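Local coordinates for LPXTG cell wall surface protein (Streptococcus gordonii, PDB 4IGB) that is anchored to the peptidoglycan and probably acts as an adhesin, here represented by its N-terminal N1 and N2 domains, at residues 287-299 with 312-326. Residues are numbered along the deposited sequence; the frame is centred on the assembly and turned at random.
Sequences IEKIDPRPVLEVD and TYKATFKVPVPGKDI
Lys318 lays CB and CG against the CG-CD side of Pro292, CG lying 3.8 Å from Pro292 CD, the two side chains nearly perpendicular. With CG anti to the backbone N (chi1 179°) and the chain then bent at each later torsion, the ammonium turns back to the backbone of Asp291, NZ coming within 3.1 Å of Asp291 O. The peptide bond before Pro292 is cis, and a water donates to both Pro292 O and Lys318 O, joining the two loops beyond the last paired strand residues, Val295 and Thr316. Residues 295-299 and 312-317 are paired parts of the antiparallel hairpin 295-304/310-317 of the N2 domain (adhesin clan), and the loop end, 287-290 with 318-326, lies where the chain passes from strand 280-287 to this hairpin. Glu297 and Lys314 make a hydrogen-bonded pair, Glu297 N donating to Lys314 O at 2.8 Å. Their side chains extend together in the same direction, yet Glu297 OE1 and Lys314 NZ, 4.4 Å apart, are too distant for a salt bridge. A water lies 2.6 Å from Glu297 OE1, also in reach of Val295 O and Thr316 OG1. On the other face, Val298 CG2 packs 3.5 Å from Tyr313 CE1, and Val427 touches both.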
ATOM      1  N   ILE B 287       0.619   3.014   3.183  1.00 15.31           N
ATOM      2  CA  ILE B 287       2.036   2.727   3.086  1.00 18.64           C
ATOM      3  C   ILE B 287       2.611   2.733   4.489  1.00 21.51           C
ATOM      4  O   ILE B 287       2.043   3.329   5.419  1.00 16.84           O
ATOM      5  CB  ILE B 287       2.823   3.772   2.255  1.00 20.69           C
ATOM      6  CG1 ILE B 287       2.658   5.169   2.858  1.00 22.46           C
ATOM      7  CG2 ILE B 287       2.410   3.740   0.790  1.00 14.79           C
ATOM      8  CD1 ILE B 287       3.606   6.206   2.263  1.00 19.51           C
ATOM      9  N   GLU B 288       3.750   2.074   4.635  1.00 18.84           N
ATOM     10  CA  GLU B 288       4.469   2.089   5.896  1.00 21.28           C
ATOM     11  C   GLU B 288       5.168   3.429   6.057  1.00 19.55           C
ATOM     12  O   GLU B 288       5.315   4.174   5.091  1.00 26.22           O
ATOM     13  CB  GLU B 288       5.443   0.914   5.942  1.00 15.56           C
ATOM     14  CG  GLU B 288       4.700  -0.417   5.891  1.00 15.65           C
ATOM     15  CD  GLU B 288       5.551  -1.562   5.369  1.00 24.67           C
ATOM     16  OE1 GLU B 288       6.071  -2.318   6.216  1.00 17.26           O
ATOM     17  OE2 GLU B 288       5.695  -1.706   4.118  1.00 19.29           O
ATOM     18  N   LYS B 289       5.574   3.742   7.284  1.00 30.02           N
ATOM     19  CA  LYS B 289       6.126   5.060   7.614  1.00 26.39           C
ATOM     20  C   LYS B 289       7.630   5.064   7.792  1.00 25.87           C
ATOM     21  O   LYS B 289       8.165   4.310   8.603  1.00 25.10           O
ATOM     22  CB  LYS B 289       5.517   5.582   8.922  1.00 32.82           C
ATOM     23  CG  LYS B 289       4.224   6.359   8.781  1.00 45.10           C
ATOM     24  CD  LYS B 289       3.874   7.061  10.094  1.00 48.21           C
ATOM     25  CE  LYS B 289       2.420   7.501  10.111  1.00 50.71           C
ATOM     26  NZ  LYS B 289       2.002   8.004  11.458  1.00 59.03           N
ATOM     27  N   ILE B 290       8.316   5.919   7.046  1.00 26.05           N
ATOM     28  CA  ILE B 290       9.707   6.230   7.363  1.00 28.89           C
ATOM     29  C   ILE B 290       9.721   7.719   7.621  1.00 24.07           C
ATOM     30  O   ILE B 290       9.910   8.521   6.714  1.00 27.08           O
ATOM     31  CB  ILE B 290      10.709   5.832   6.237  1.00 34.33           C
ATOM     32  CG1 ILE B 290      10.763   4.310   6.080  1.00 26.52           C
ATOM     33  CG2 ILE B 290      12.127   6.345   6.553  1.00 28.15           C
ATOM     34  CD1 ILE B 290      11.608   3.836   4.901  1.00 20.81           C
ATOM     35  N   ASP B 291       9.487   8.082   8.875  1.00 22.60           N
ATOM     36  CA  ASP B 291       9.210   9.462   9.221  1.00 28.70           C
ATOM     37  C   ASP B 291       9.705   9.737  10.638  1.00 28.05           C
ATOM     38  O   ASP B 291       9.262   9.100  11.590  1.00 27.63           O
ATOM     39  CB  ASP B 291       7.706   9.716   9.089  1.00 36.42           C
ATOM     40  CG  ASP B 291       7.264  11.032   9.715  1.00 47.65           C
ATOM     41  OD1 ASP B 291       8.093  11.956   9.844  1.00 52.35           O
ATOM     42  OD2 ASP B 291       6.069  11.145  10.075  1.00 54.48           O
ATOM     43  N   PRO B 292      10.620  10.702  10.782  1.00 24.03           N
ATOM     44  CA  PRO B 292      11.098  11.599   9.716  1.00 26.28           C
ATOM     45  C   PRO B 292      11.924  10.935   8.618  1.00 15.13           C
ATOM     46  O   PRO B 292      12.540   9.905   8.838  1.00 22.82           O
ATOM     47  CB  PRO B 292      11.981  12.601  10.472  1.00 28.90           C
ATOM     48  CG  PRO B 292      12.423  11.856  11.697  1.00 35.38           C
ATOM     49  CD  PRO B 292      11.261  10.984  12.077  1.00 31.17           C
ATOM     50  N   ARG B 293      11.939  11.550   7.444  1.00 22.50           N
ATOM     51  CA  ARG B 293      12.824  11.139   6.364  1.00 29.85           C
ATOM     52  C   ARG B 293      14.259  11.365   6.806  1.00 27.89           C
ATOM     53  O   ARG B 293      14.506  12.076   7.780  1.00 25.12           O
ATOM     54  CB  ARG B 293      12.548  11.969   5.105  1.00 22.60           C
ATOM     55  CG  ARG B 293      11.160  11.775   4.532  1.00 42.64           C
ATOM     56  CD  ARG B 293      10.777  12.940   3.611  1.00 47.55           C
ATOM     57  NE  ARG B 293      11.816  13.241   2.622  1.00 33.51           N
ATOM     58  CZ  ARG B 293      11.756  14.258   1.765  1.00 47.83           C
ATOM     59  NH1 ARG B 293      12.732  14.460   0.886  1.00 37.09           N
ATOM     60  NH2 ARG B 293      10.711  15.077   1.781  1.00 44.35           N
ATOM     61  N   PRO B 294      15.217  10.762   6.088  1.00 29.36           N
ATOM     62  CA  PRO B 294      16.613  11.050   6.423  1.00 25.65           C
ATOM     63  C   PRO B 294      16.907  12.540   6.307  1.00 24.53           C
ATOM     64  O   PRO B 294      16.376  13.224   5.424  1.00 21.64           O
ATOM     65  CB  PRO B 294      17.392  10.244   5.377  1.00 20.86           C
ATOM     66  CG  PRO B 294      16.493   9.064   5.120  1.00 21.36           C
ATOM     67  CD  PRO B 294      15.096   9.646   5.133  1.00 17.41           C
ATOM     68  N   VAL B 295      17.742  13.028   7.218  1.00 17.94           N
ATOM     69  CA  VAL B 295      18.162  14.420   7.229  1.00 25.84           C
ATOM     70  C   VAL B 295      19.597  14.535   6.719  1.00 24.21           C
ATOM     71  O   VAL B 295      20.526  13.930   7.272  1.00 23.03           O
ATOM     72  CB  VAL B 295      18.077  15.023   8.654  1.00 25.55           C
ATOM     73  CG1 VAL B 295      18.559  16.458   8.646  1.00 16.84           C
ATOM     74  CG2 VAL B 295      16.643  14.934   9.173  1.00 20.15           C
ATOM     75  N   LEU B 296      19.771  15.307   5.655  1.00 20.66           N
ATOM     76  CA  LEU B 296      21.070  15.440   5.027  1.00 18.35           C
ATOM     77  C   LEU B 296      21.575  16.852   5.197  1.00 18.80           C
ATOM     78  O   LEU B 296      20.829  17.807   5.003  1.00 28.28           O
ATOM     79  CB  LEU B 296      20.985  15.092   3.539  1.00 22.91           C
ATOM     80  CG  LEU B 296      22.293  15.201   2.750  1.00 26.45           C
ATOM     81  CD1 LEU B 296      23.291  14.162   3.256  1.00 20.99           C
ATOM     82  CD2 LEU B 296      22.039  15.029   1.260  1.00 17.29           C
ATOM     83  N   GLU B 297      22.848  16.975   5.551  1.00 19.45           N
ATOM     84  CA  GLU B 297      23.480  18.269   5.738  1.00 24.89           C
ATOM     85  C   GLU B 297      24.811  18.270   4.996  1.00 25.36           C
ATOM     86  O   GLU B 297      25.441  17.230   4.848  1.00 31.21           O
ATOM     87  CB  GLU B 297      23.715  18.529   7.231  1.00 23.61           C
ATOM     88  CG  GLU B 297      22.492  18.267   8.102  1.00 33.69           C
ATOM     89  CD  GLU B 297      22.800  18.337   9.596  1.00 41.14           C
ATOM     90  OE1 GLU B 297      22.735  17.292  10.277  1.00 39.09           O
ATOM     91  OE2 GLU B 297      23.097  19.441  10.093  1.00 51.61           O
ATOM     92  N   VAL B 298      25.237  19.437   4.535  1.00 22.19           N
ATOM     93  CA  VAL B 298      26.501  19.558   3.841  1.00 24.92           C
ATOM     94  C   VAL B 298      27.325  20.693   4.446  1.00 26.57           C
ATOM     95  O   VAL B 298      26.783  21.734   4.818  1.00 27.59           O
ATOM     96  CB  VAL B 298      26.300  19.822   2.334  1.00 29.54           C
ATOM     97  CG1 VAL B 298      25.594  21.164   2.108  1.00 22.52           C
ATOM     98  CG2 VAL B 298      27.636  19.794   1.603  1.00 30.70           C
ATOM     99  N   ASP B 299      28.629  20.476   4.539  1.00 24.69           N
ATOM    100  CA  ASP B 299      29.572  21.501   4.975  1.00 26.88           C
ATOM    101  C   ASP B 299      30.718  21.514   3.975  1.00 30.95           C
ATOM    102  O   ASP B 299      31.429  20.515   3.842  1.00 28.85           O
ATOM    103  CB  ASP B 299      30.074  21.177   6.388  1.00 27.91           C
ATOM    104  CG  ASP B 299      31.131  22.158   6.888  1.00 39.92           C
ATOM    105  OD1 ASP B 299      31.804  21.837   7.888  1.00 46.14           O
ATOM    106  OD2 ASP B 299      31.291  23.243   6.291  1.00 46.08           O
ATOM    107  N   THR B 312      31.722  17.780   2.982  1.00 23.30           N
ATOM    108  CA  THR B 312      31.409  16.734   3.932  1.00 17.21           C
ATOM    109  C   THR B 312      29.910  16.626   4.092  1.00 24.79           C
ATOM    110  O   THR B 312      29.241  17.624   4.353  1.00 29.52           O
ATOM    111  CB  THR B 312      32.035  17.056   5.304  1.00 29.71           C
ATOM    112  OG1 THR B 312      33.434  17.288   5.132  1.00 27.00           O
ATOM    113  CG2 THR B 312      31.834  15.908   6.281  1.00 24.36           C
ATOM    114  N   TYR B 313      29.392  15.412   3.950  1.00 22.49           N
ATOM    115  CA  TYR B 313      27.967  15.167   4.060  1.00 19.81           C
ATOM    116  C   TYR B 313      27.636  14.441   5.358  1.00 22.47           C
ATOM    117  O   TYR B 313      28.233  13.421   5.673  1.00 23.85           O
ATOM    118  CB  TYR B 313      27.479  14.347   2.863  1.00 18.85           C
ATOM    119  CG  TYR B 313      27.605  15.066   1.524  1.00 26.68           C
ATOM    120  CD1 TYR B 313      26.754  16.116   1.193  1.00 27.05           C
ATOM    121  CD2 TYR B 313      28.563  14.688   0.594  1.00 24.70           C
ATOM    122  CE1 TYR B 313      26.857  16.778  -0.025  1.00 25.56           C
ATOM    123  CE2 TYR B 313      28.676  15.348  -0.640  1.00 27.30           C
ATOM    124  CZ  TYR B 313      27.818  16.387  -0.937  1.00 25.84           C
ATOM    125  OH  TYR B 313      27.913  17.042  -2.143  1.00 24.16           O
ATOM    126  N   LYS B 314      26.686  14.980   6.112  1.00 23.26           N
ATOM    127  CA  LYS B 314      26.212  14.318   7.314  1.00 23.97           C
ATOM    128  C   LYS B 314      24.781  13.890   7.086  1.00 19.28           C
ATOM    129  O   LYS B 314      23.909  14.718   6.811  1.00 21.08           O
ATOM    130  CB  LYS B 314      26.282  15.254   8.520  1.00 24.88           C
ATOM    131  CG  LYS B 314      25.961  14.582   9.855  1.00 26.16           C
ATOM    132  CD  LYS B 314      26.047  15.597  11.008  1.00 30.50           C
ATOM    133  CE  LYS B 314      25.671  14.979  12.354  1.00 45.21           C
ATOM    134  NZ  LYS B 314      25.552  16.011  13.432  1.00 47.78           N
ATOM    135  N   ALA B 315      24.543  12.593   7.194  1.00 18.23           N
ATOM    136  CA  ALA B 315      23.200  12.069   7.011  1.00 24.52           C
ATOM    137  C   ALA B 315      22.714  11.365   8.261  1.00 19.99           C
ATOM    138  O   ALA B 315      23.385  10.481   8.802  1.00 18.88           O
ATOM    139  CB  ALA B 315      23.150  11.125   5.820  1.00 21.80           C
ATOM    140  N   THR B 316      21.529  11.752   8.707  1.00 21.43           N
ATOM    141  CA  THR B 316      20.932  11.161   9.893  1.00 23.00           C
ATOM    142  C   THR B 316      19.713  10.338   9.516  1.00 20.82           C
ATOM    143  O   THR B 316      18.750  10.860   8.955  1.00 20.85           O
ATOM    144  CB  THR B 316      20.516  12.254  10.851  1.00 25.94           C
ATOM    145  OG1 THR B 316      21.668  13.045  11.164  1.00 23.37           O
ATOM    146  CG2 THR B 316      19.903  11.660  12.119  1.00 29.47           C
ATOM    147  N   PHE B 317      19.754   9.048   9.818  1.00 21.69           N
ATOM    148  CA  PHE B 317      18.682   8.155   9.386  1.00 26.01           C
ATOM    149  C   PHE B 317      17.839   7.712  10.568  1.00 26.75           C
ATOM    150  O   PHE B 317      18.342   7.063  11.479  1.00 21.78           O
ATOM    151  CB  PHE B 317      19.267   6.928   8.667  1.00 20.92           C
ATOM    152  CG  PHE B 317      20.114   7.279   7.469  1.00 22.44           C
ATOM    153  CD1 PHE B 317      19.553   7.348   6.208  1.00 17.66           C
ATOM    154  CD2 PHE B 317      21.464   7.548   7.610  1.00 17.30           C
ATOM    155  CE1 PHE B 317      20.324   7.690   5.096  1.00 20.68           C
ATOM    156  CE2 PHE B 317      22.246   7.880   6.502  1.00 29.38           C
ATOM    157  CZ  PHE B 317      21.669   7.952   5.244  1.00 20.86           C
ATOM    158  N   LYS B 318      16.553   8.045  10.550  1.00 26.05           N
ATOM    159  CA  LYS B 318      15.653   7.517  11.570  1.00 27.30           C
ATOM    160  C   LYS B 318      15.230   6.112  11.168  1.00 27.17           C
ATOM    161  O   LYS B 318      14.856   5.873  10.017  1.00 24.56           O
ATOM    162  CB  LYS B 318      14.433   8.429  11.766  1.00 27.16           C
ATOM    163  CG  LYS B 318      13.402   7.938  12.806  1.00 32.03           C
ATOM    164  CD  LYS B 318      12.575   6.772  12.265  1.00 43.21           C
ATOM    165  CE  LYS B 318      11.074   6.950  12.444  1.00 49.10           C
ATOM    166  NZ  LYS B 318      10.612   7.362  13.803  1.00 28.78           N
ATOM    167  N   VAL B 319      15.284   5.192  12.125  1.00 20.96           N
ATOM    168  CA  VAL B 319      14.947   3.806  11.886  1.00 23.07           C
ATOM    169  C   VAL B 319      13.488   3.505  12.246  1.00 27.29           C
ATOM    170  O   VAL B 319      13.065   3.727  13.375  1.00 24.96           O
ATOM    171  CB  VAL B 319      15.877   2.885  12.709  1.00 34.66           C
ATOM    172  CG1 VAL B 319      15.502   1.437  12.506  1.00 37.41           C
ATOM    173  CG2 VAL B 319      17.346   3.134  12.351  1.00 25.76           C
ATOM    174  N   PRO B 320      12.715   2.973  11.283  1.00 25.90           N
ATOM    175  CA  PRO B 320      11.307   2.632  11.524  1.00 19.75           C
ATOM    176  C   PRO B 320      11.155   1.540  12.574  1.00 20.10           C
ATOM    177  O   PRO B 320      11.936   0.596  12.593  1.00 23.76           O
ATOM    178  CB  PRO B 320      10.833   2.083  10.168  1.00 18.73           C
ATOM    179  CG  PRO B 320      11.877   2.425   9.206  1.00 27.21           C
ATOM    180  CD  PRO B 320      13.159   2.557   9.946  1.00 16.59           C
ATOM    181  N   VAL B 321      10.132   1.649  13.411  1.00 24.68           N
ATOM    182  CA  VAL B 321       9.870   0.646  14.435  1.00 19.08           C
ATOM    183  C   VAL B 321       9.037  -0.516  13.891  1.00 19.46           C
ATOM    184  O   VAL B 321       7.917  -0.318  13.423  1.00 18.07           O
ATOM    185  CB  VAL B 321       9.147   1.268  15.652  1.00 28.82           C
ATOM    186  CG1 VAL B 321       8.768   0.186  16.669  1.00 26.20           C
ATOM    187  CG2 VAL B 321      10.012   2.368  16.296  1.00 27.92           C
ATOM    188  N   PRO B 322       9.580  -1.740  13.977  1.00 20.90           N
ATOM    189  CA  PRO B 322       8.922  -2.942  13.456  1.00 27.82           C
ATOM    190  C   PRO B 322       7.647  -3.240  14.224  1.00 32.90           C
ATOM    191  O   PRO B 322       7.629  -3.152  15.451  1.00 30.06           O
ATOM    192  CB  PRO B 322       9.952  -4.050  13.724  1.00 31.58           C
ATOM    193  CG  PRO B 322      11.253  -3.339  13.888  1.00 31.98           C
ATOM    194  CD  PRO B 322      10.902  -2.044  14.548  1.00 28.68           C
ATOM    195  N   GLY B 323       6.586  -3.596  13.510  1.00 28.35           N
ATOM    196  CA  GLY B 323       5.314  -3.864  14.148  1.00 23.97           C
ATOM    197  C   GLY B 323       4.562  -2.580  14.412  1.00 23.78           C
ATOM    198  O   GLY B 323       3.449  -2.591  14.931  1.00 35.25           O
ATOM    199  N   LYS B 324       5.167  -1.462  14.043  1.00 22.36           N
ATOM    200  CA  LYS B 324       4.548  -0.159  14.292  1.00 17.67           C
ATOM    201  C   LYS B 324       4.556   0.693  13.023  1.00 27.75           C
ATOM    202  O   LYS B 324       3.506   0.939  12.439  1.00 30.86           O
ATOM    203  CB  LYS B 324       5.279   0.566  15.429  1.00 26.80           C
ATOM    204  CG  LYS B 324       4.802   1.986  15.706  1.00 36.72           C
ATOM    205  CD  LYS B 324       5.740   2.691  16.706  1.00 45.86           C
ATOM    206  CE  LYS B 324       5.280   4.105  17.043  1.00 47.01           C
ATOM    207  NZ  LYS B 324       5.332   5.009  15.860  1.00 51.00           N
ATOM    208  N   ASP B 325       5.740   1.141  12.609  1.00 22.11           N
ATOM    209  CA  ASP B 325       5.903   1.933  11.393  1.00 21.76           C
ATOM    210  C   ASP B 325       5.947   1.052  10.153  1.00 20.94           C
ATOM    211  O   ASP B 325       5.428   1.429   9.106  1.00 23.31           O
ATOM    212  CB  ASP B 325       7.199   2.727  11.456  1.00 25.93           C
ATOM    213  CG  ASP B 325       7.240   3.667  12.637  1.00 33.45           C
ATOM    214  OD1 ASP B 325       6.202   4.297  12.908  1.00 36.70           O
ATOM    215  OD2 ASP B 325       8.303   3.770  13.283  1.00 28.83           O
ATOM    216  N   ILE B 326       6.613  -0.092  10.278  1.00 17.15           N
ATOM    217  CA  ILE B 326       6.706  -1.096   9.214  1.00 26.24           C
ATOM    218  C   ILE B 326       6.130  -2.414   9.731  1.00 29.42           C
ATOM    219  O   ILE B 326       6.080  -2.638  10.949  1.00 18.04           O
ATOM    220  CB  ILE B 326       8.162  -1.316   8.750  1.00 17.26           C
ATOM    221  CG1 ILE B 326       9.055  -1.642   9.954  1.00 25.46           C
ATOM    222  CG2 ILE B 326       8.685  -0.067   8.023  1.00 18.77           C
ATOM    223  CD1 ILE B 326      10.498  -1.964   9.601  1.00 20.48           C
TER
HETATM  224  O   HOH W   1      14.958   8.217   8.191  1.00 18.71           O
HETATM  225  O   HOH W   2      16.055  11.398   9.923  1.00 30.61           O
HETATM  226  O   HOH W   3      22.211  14.899   9.348  1.00 25.56           O
HETATM  227  O   HOH W   4      34.004  20.031   4.661  1.00 38.03           O